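Local structure of separin (Saccharomyces cerevisiae, 5U1T) at residues S874-L879 with V886-S891; C1390-K1393 with H1399-L1402. The protein is a caspase-like cysteine protease that cleaves the cohesin subunit MCD1/SCC1 at the onset of anaphase, letting chromosomes segregate. All coordinates share one frame; numbering follows the deposited sequence.

Contact 1 of 2, residues S874-L879 with V886-S891; sequences SLTMFL and VKLEQS
A short antiparallel helical hairpin is closed here by Leu879 and Thr876 on helix 872-881 packing against Leu888 and Ser891 on helix 885-891. The segment axes approach to 8.9 Å with 163° between their directions, and Thr876 lies level with Leu888. Leu879 makes the most contacts. Its CG stands anti to the carbonyl carbon (chi1 -68°), which sends CD1 onto the facing backbone, 3.4 Å from Lys887 O, while its CB lies 4.0 Å from Leu888 CB. The same CD1 also meets Ser891 OG. Leu888 forks around Thr876: its CD1 sits 3.6 Å from Thr876 O, and its CD2 rests 3.8 Å from Thr876 CG2, the two side chains crossing at about a right angle. Farther along, Leu875 CD2 reaches Ser891 OG at 3.8 Å. Trp909 of helix 905-912 touches both Thr876 and Leu888, so a third helix covers that flank. The polar groups are served locally: Thr876 OG1 bonds to Ile872 O, and Ser891 OG has the carbonyls of Lys887 and Leu888 as candidate acceptors. With hydroxyls turned back on their own helices, what joins the two arms is van der Waals packing of aliphatic branches, partly on backbone and hydroxyl oxygens.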
loop_
_atom_site.group_PDB
_atom_site.type_symbol
_atom_site.label_atom_id
_atom_site.label_comp_id
_atom_site.label_asym_id
_atom_site.label_seq_id
_atom_site.Cartn_x
_atom_site.Cartn_y
_atom_site.Cartn_z
ATOM N N SER A 874 -1.496 5.417 16.356
ATOM C CA SER A 874 -2.652 4.585 16.695
ATOM C C SER A 874 -3.132 4.802 18.128
ATOM O O SER A 874 -4.313 4.622 18.417
ATOM C CB SER A 874 -2.356 3.095 16.521
ATOM O OG SER A 874 -2.382 2.704 15.173
ATOM N N LEU A 875 -2.220 5.151 19.031
ATOM C CA LEU A 875 -2.561 5.337 20.444
ATOM C C LEU A 875 -3.384 6.609 20.649
ATOM O O LEU A 875 -4.397 6.598 21.365
ATOM C CB LEU A 875 -1.307 5.386 21.316
ATOM C CG LEU A 875 -1.576 5.675 22.795
ATOM C CD1 LEU A 875 -2.332 4.555 23.499
ATOM C CD2 LEU A 875 -0.283 6.001 23.515
ATOM N N THR A 876 -2.948 7.702 20.022
ATOM C CA THR A 876 -3.682 8.953 20.129
ATOM C C THR A 876 -5.073 8.793 19.511
ATOM O O THR A 876 -6.049 9.322 20.046
ATOM C CB THR A 876 -2.929 10.117 19.477
ATOM O OG1 THR A 876 -2.625 9.803 18.118
ATOM C CG2 THR A 876 -1.639 10.380 20.239
ATOM N N MET A 877 -5.169 8.030 18.420
ATOM C CA MET A 877 -6.476 7.724 17.856
ATOM C C MET A 877 -7.336 6.948 18.844
ATOM O O MET A 877 -8.534 7.187 18.964
ATOM C CB MET A 877 -6.350 6.935 16.562
ATOM C CG MET A 877 -5.769 7.726 15.418
ATOM S SD MET A 877 -5.668 6.748 13.910
ATOM C CE MET A 877 -4.979 7.990 12.819
ATOM N N PHE A 878 -6.723 6.020 19.562
ATOM C CA PHE A 878 -7.478 5.248 20.532
ATOM C C PHE A 878 -7.920 6.146 21.696
ATOM O O PHE A 878 -9.070 6.075 22.129
ATOM C CB PHE A 878 -6.643 4.066 21.022
ATOM C CG PHE A 878 -7.296 3.247 22.103
ATOM C CD1 PHE A 878 -8.287 2.326 21.801
ATOM C CD2 PHE A 878 -6.893 3.372 23.424
ATOM C CE1 PHE A 878 -8.878 1.551 22.806
ATOM C CE2 PHE A 878 -7.478 2.603 24.421
ATOM C CZ PHE A 878 -8.468 1.693 24.115
ATOM N N LEU A 879 -7.009 6.995 22.178
ATOM C CA LEU A 879 -7.274 7.862 23.327
ATOM C C LEU A 879 -8.367 8.882 23.025
ATOM O O LEU A 879 -9.226 9.153 23.861
ATOM C CB LEU A 879 -5.996 8.570 23.762
ATOM C CG LEU A 879 -4.949 7.635 24.364
ATOM C CD1 LEU A 879 -3.716 8.380 24.823
ATOM C CD2 LEU A 879 -5.557 6.866 25.503
ATOM N N VAL A 886 -6.817 14.115 27.933
ATOM C CA VAL A 886 -5.720 14.444 28.828
ATOM C C VAL A 886 -4.578 13.447 28.600
ATOM O O VAL A 886 -3.431 13.840 28.336
ATOM C CB VAL A 886 -6.171 14.440 30.314
ATOM C CG1 VAL A 886 -6.786 15.772 30.682
ATOM C CG2 VAL A 886 -7.159 13.297 30.568
ATOM N N LYS A 887 -4.912 12.160 28.675
ATOM C CA LYS A 887 -3.946 11.090 28.476
ATOM C C LYS A 887 -3.353 11.174 27.064
ATOM O O LYS A 887 -2.224 10.724 26.833
ATOM C CB LYS A 887 -4.607 9.731 28.729
ATOM C CG LYS A 887 -3.624 8.589 28.974
ATOM C CD LYS A 887 -4.290 7.435 29.724
ATOM C CE LYS A 887 -4.914 7.918 31.050
ATOM N NZ LYS A 887 -3.887 8.237 32.132
ATOM N N LEU A 888 -4.103 11.789 26.146
ATOM C CA LEU A 888 -3.696 11.944 24.746
ATOM C C LEU A 888 -2.543 12.917 24.545
ATOM O O LEU A 888 -1.446 12.501 24.185
ATOM C CB LEU A 888 -4.878 12.395 23.902
ATOM C CG LEU A 888 -4.796 12.237 22.383
ATOM C CD1 LEU A 888 -6.187 12.464 21.781
ATOM C CD2 LEU A 888 -3.772 13.153 21.705
ATOM N N GLU A 889 -2.796 14.213 24.738
ATOM C CA GLU A 889 -1.770 15.242 24.499
ATOM C C GLU A 889 -0.550 15.032 25.383
ATOM O O GLU A 889 0.496 15.637 25.153
ATOM C CB GLU A 889 -2.323 16.670 24.703
ATOM C CG GLU A 889 -2.616 17.417 23.370
ATOM C CD GLU A 889 -3.282 18.791 23.542
ATOM O OE1 GLU A 889 -4.463 18.967 23.147
ATOM O OE2 GLU A 889 -2.622 19.719 24.050
ATOM N N GLN A 890 -0.658 14.143 26.361
ATOM C CA GLN A 890 0.463 13.893 27.235
ATOM C C GLN A 890 1.222 12.592 26.956
ATOM O O GLN A 890 2.365 12.423 27.392
ATOM C CB GLN A 890 -0.017 13.909 28.668
ATOM C CG GLN A 890 1.102 14.262 29.633
ATOM C CD GLN A 890 1.212 15.743 29.928
ATOM O OE1 GLN A 890 0.212 16.493 29.879
ATOM N NE2 GLN A 890 2.442 16.186 30.243
ATOM N N SER A 891 0.605 11.654 26.249
ATOM C CA SER A 891 1.365 10.503 25.781
ATOM C C SER A 891 2.153 10.913 24.531
ATOM O O SER A 891 3.117 10.258 24.136
ATOM C CB SER A 891 0.455 9.311 25.512
ATOM O OG SER A 891 -0.488 9.623 24.523
#

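Contact 2 of 2, residues C1390-K1393 with H1399-L1402; sequences CLNK and HYQL
Tyr1400 swings its phenol back toward Asn1392, joining the chain just beyond helix 1388-1397 to that helix's own flank. The reversal is made in the backbone: His1399 and Tyr1400 both have positive phi and psi, in the left-handed helical region, which turns the chain as it leaves the helix for strand 1404-1406. Tyr1400 CG then stands anti to the carbonyl carbon, beside the backbone N (chi1 -66°), and the ring extends toward the helix with its hydroxyl leading. From the other side Asn1392 holds CG anti to its own nitrogen (chi1 179°), a setting that carries the amide to the ring edge; Tyr1400 OH comes 3.7 Å from Asn1392 CG. The amide approaches the phenol end of the ring near the ring plane and does not lie over a face, the two planes being turned 38° apart. Helix 1111-1127 flanks the pair, with Ala1121 against Asn1392 and Asp1124 against Tyr1400. The one clear polar tie of the phenol is the hydrogen bond between Tyr1400 OH and Ser1396 OG, one turn further along the helix from Asn1392, and the tyrosine also packs on Leu1395. That bond probably helps to hold the hydroxyl beside the amide.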
loop_
_atom_site.group_PDB
_atom_site.type_symbol
_atom_site.label_atom_id
_atom_site.label_comp_id
_atom_site.label_asym_id
_atom_site.label_seq_id
_atom_site.Cartn_x
_atom_site.Cartn_y
_atom_site.Cartn_z
ATOM N N CYS A 1390 -32.291 26.916 -7.717
ATOM C CA CYS A 1390 -33.199 26.013 -8.410
ATOM C C CYS A 1390 -34.486 26.736 -8.861
ATOM O O CYS A 1390 -34.951 26.578 -10.005
ATOM C CB CYS A 1390 -33.551 24.817 -7.521
ATOM S SG CYS A 1390 -34.769 23.719 -8.285
ATOM N N LEU A 1391 -35.057 27.523 -7.954
ATOM C CA LEU A 1391 -36.203 28.328 -8.285
ATOM C C LEU A 1391 -35.881 29.210 -9.494
ATOM O O LEU A 1391 -36.629 29.214 -10.479
ATOM C CB LEU A 1391 -36.637 29.177 -7.082
ATOM C CG LEU A 1391 -37.861 30.072 -7.310
ATOM C CD1 LEU A 1391 -39.074 29.235 -7.709
ATOM C CD2 LEU A 1391 -38.164 30.945 -6.086
ATOM N N ASN A 1392 -34.766 29.934 -9.449
ATOM C CA ASN A 1392 -34.525 30.922 -10.499
ATOM C C ASN A 1392 -34.186 30.306 -11.840
ATOM O O ASN A 1392 -34.427 30.918 -12.871
ATOM C CB ASN A 1392 -33.419 31.903 -10.112
ATOM C CG ASN A 1392 -33.154 32.930 -11.210
ATOM O OD1 ASN A 1392 -33.980 33.810 -11.461
ATOM N ND2 ASN A 1392 -32.012 32.804 -11.885
ATOM N N LYS A 1393 -33.631 29.100 -11.854
ATOM C CA LYS A 1393 -33.376 28.472 -13.147
ATOM C C LYS A 1393 -34.686 27.894 -13.696
ATOM O O LYS A 1393 -34.946 27.974 -14.899
ATOM C CB LYS A 1393 -32.281 27.402 -13.052
ATOM C CG LYS A 1393 -30.889 27.967 -12.691
ATOM C CD LYS A 1393 -30.456 29.175 -13.578
ATOM C CE LYS A 1393 -29.290 29.951 -12.922
ATOM N NZ LYS A 1393 -29.639 30.431 -11.516
ATOM N N HIS A 1399 -39.544 31.561 -18.796
ATOM C CA HIS A 1399 -39.701 32.990 -18.923
ATOM C C HIS A 1399 -40.601 33.597 -17.883
ATOM O O HIS A 1399 -41.390 34.454 -18.181
ATOM C CB HIS A 1399 -40.210 33.309 -20.307
ATOM C CG HIS A 1399 -39.402 32.694 -21.388
ATOM N ND1 HIS A 1399 -39.741 31.500 -21.970
ATOM C CD2 HIS A 1399 -38.270 33.105 -21.993
ATOM C CE1 HIS A 1399 -38.854 31.203 -22.896
ATOM N NE2 HIS A 1399 -37.950 32.161 -22.930
ATOM N N TYR A 1400 -40.483 33.125 -16.661
ATOM C CA TYR A 1400 -41.058 33.801 -15.521
ATOM C C TYR A 1400 -42.553 33.946 -15.657
ATOM O O TYR A 1400 -43.103 35.001 -15.460
ATOM C CB TYR A 1400 -40.400 35.146 -15.316
ATOM C CG TYR A 1400 -38.965 35.025 -14.936
ATOM C CD1 TYR A 1400 -38.603 34.562 -13.701
ATOM C CD2 TYR A 1400 -37.967 35.352 -15.816
ATOM C CE1 TYR A 1400 -37.285 34.437 -13.352
ATOM C CE2 TYR A 1400 -36.644 35.228 -15.467
ATOM C CZ TYR A 1400 -36.324 34.768 -14.232
ATOM O OH TYR A 1400 -35.033 34.645 -13.876
ATOM N N GLN A 1401 -43.211 32.858 -15.978
ATOM C CA GLN A 1401 -44.598 32.909 -16.308
ATOM C C GLN A 1401 -45.283 31.895 -15.457
ATOM O O GLN A 1401 -45.186 30.723 -15.723
ATOM C CB GLN A 1401 -44.765 32.525 -17.766
ATOM C CG GLN A 1401 -44.177 33.515 -18.760
ATOM C CD GLN A 1401 -44.304 33.054 -20.194
ATOM O OE1 GLN A 1401 -44.396 31.867 -20.459
ATOM N NE2 GLN A 1401 -44.310 33.995 -21.121
ATOM N N LEU A 1402 -45.976 32.342 -14.424
ATOM C CA LEU A 1402 -46.744 31.443 -13.574
ATOM C C LEU A 1402 -48.200 31.580 -13.885
ATOM O O LEU A 1402 -48.701 32.669 -13.999
ATOM C CB LEU A 1402 -46.545 31.794 -12.109
ATOM C CG LEU A 1402 -45.181 31.642 -11.461
ATOM C CD1 LEU A 1402 -44.135 32.362 -12.268
ATOM C CD2 LEU A 1402 -45.236 32.195 -10.062
#

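Both contacts fold the chain back on a helix it has just left, but with different materials. Contact 1 joins two helices, buries 276 Å² and has three buried residues among its six, with leucine branches doing most of the work. Contact 2 joins a helix to a loop, buries just 76 Å² and consists of a single meeting of side chains, an asparagine amide with a tyrosine phenol, of which the asparagine alone is buried. They share no elements: the centres of contact 1 and contact 2 are about 55 Å apart, and the nearest atoms of contact 1 and contact 2 about 39 Å. Contact 1 lies in a largely helical part of the chain, its centre about 25 Å from the chain's centre; the centre of contact 2 lies about 51 Å out, within the C50 peptidase region.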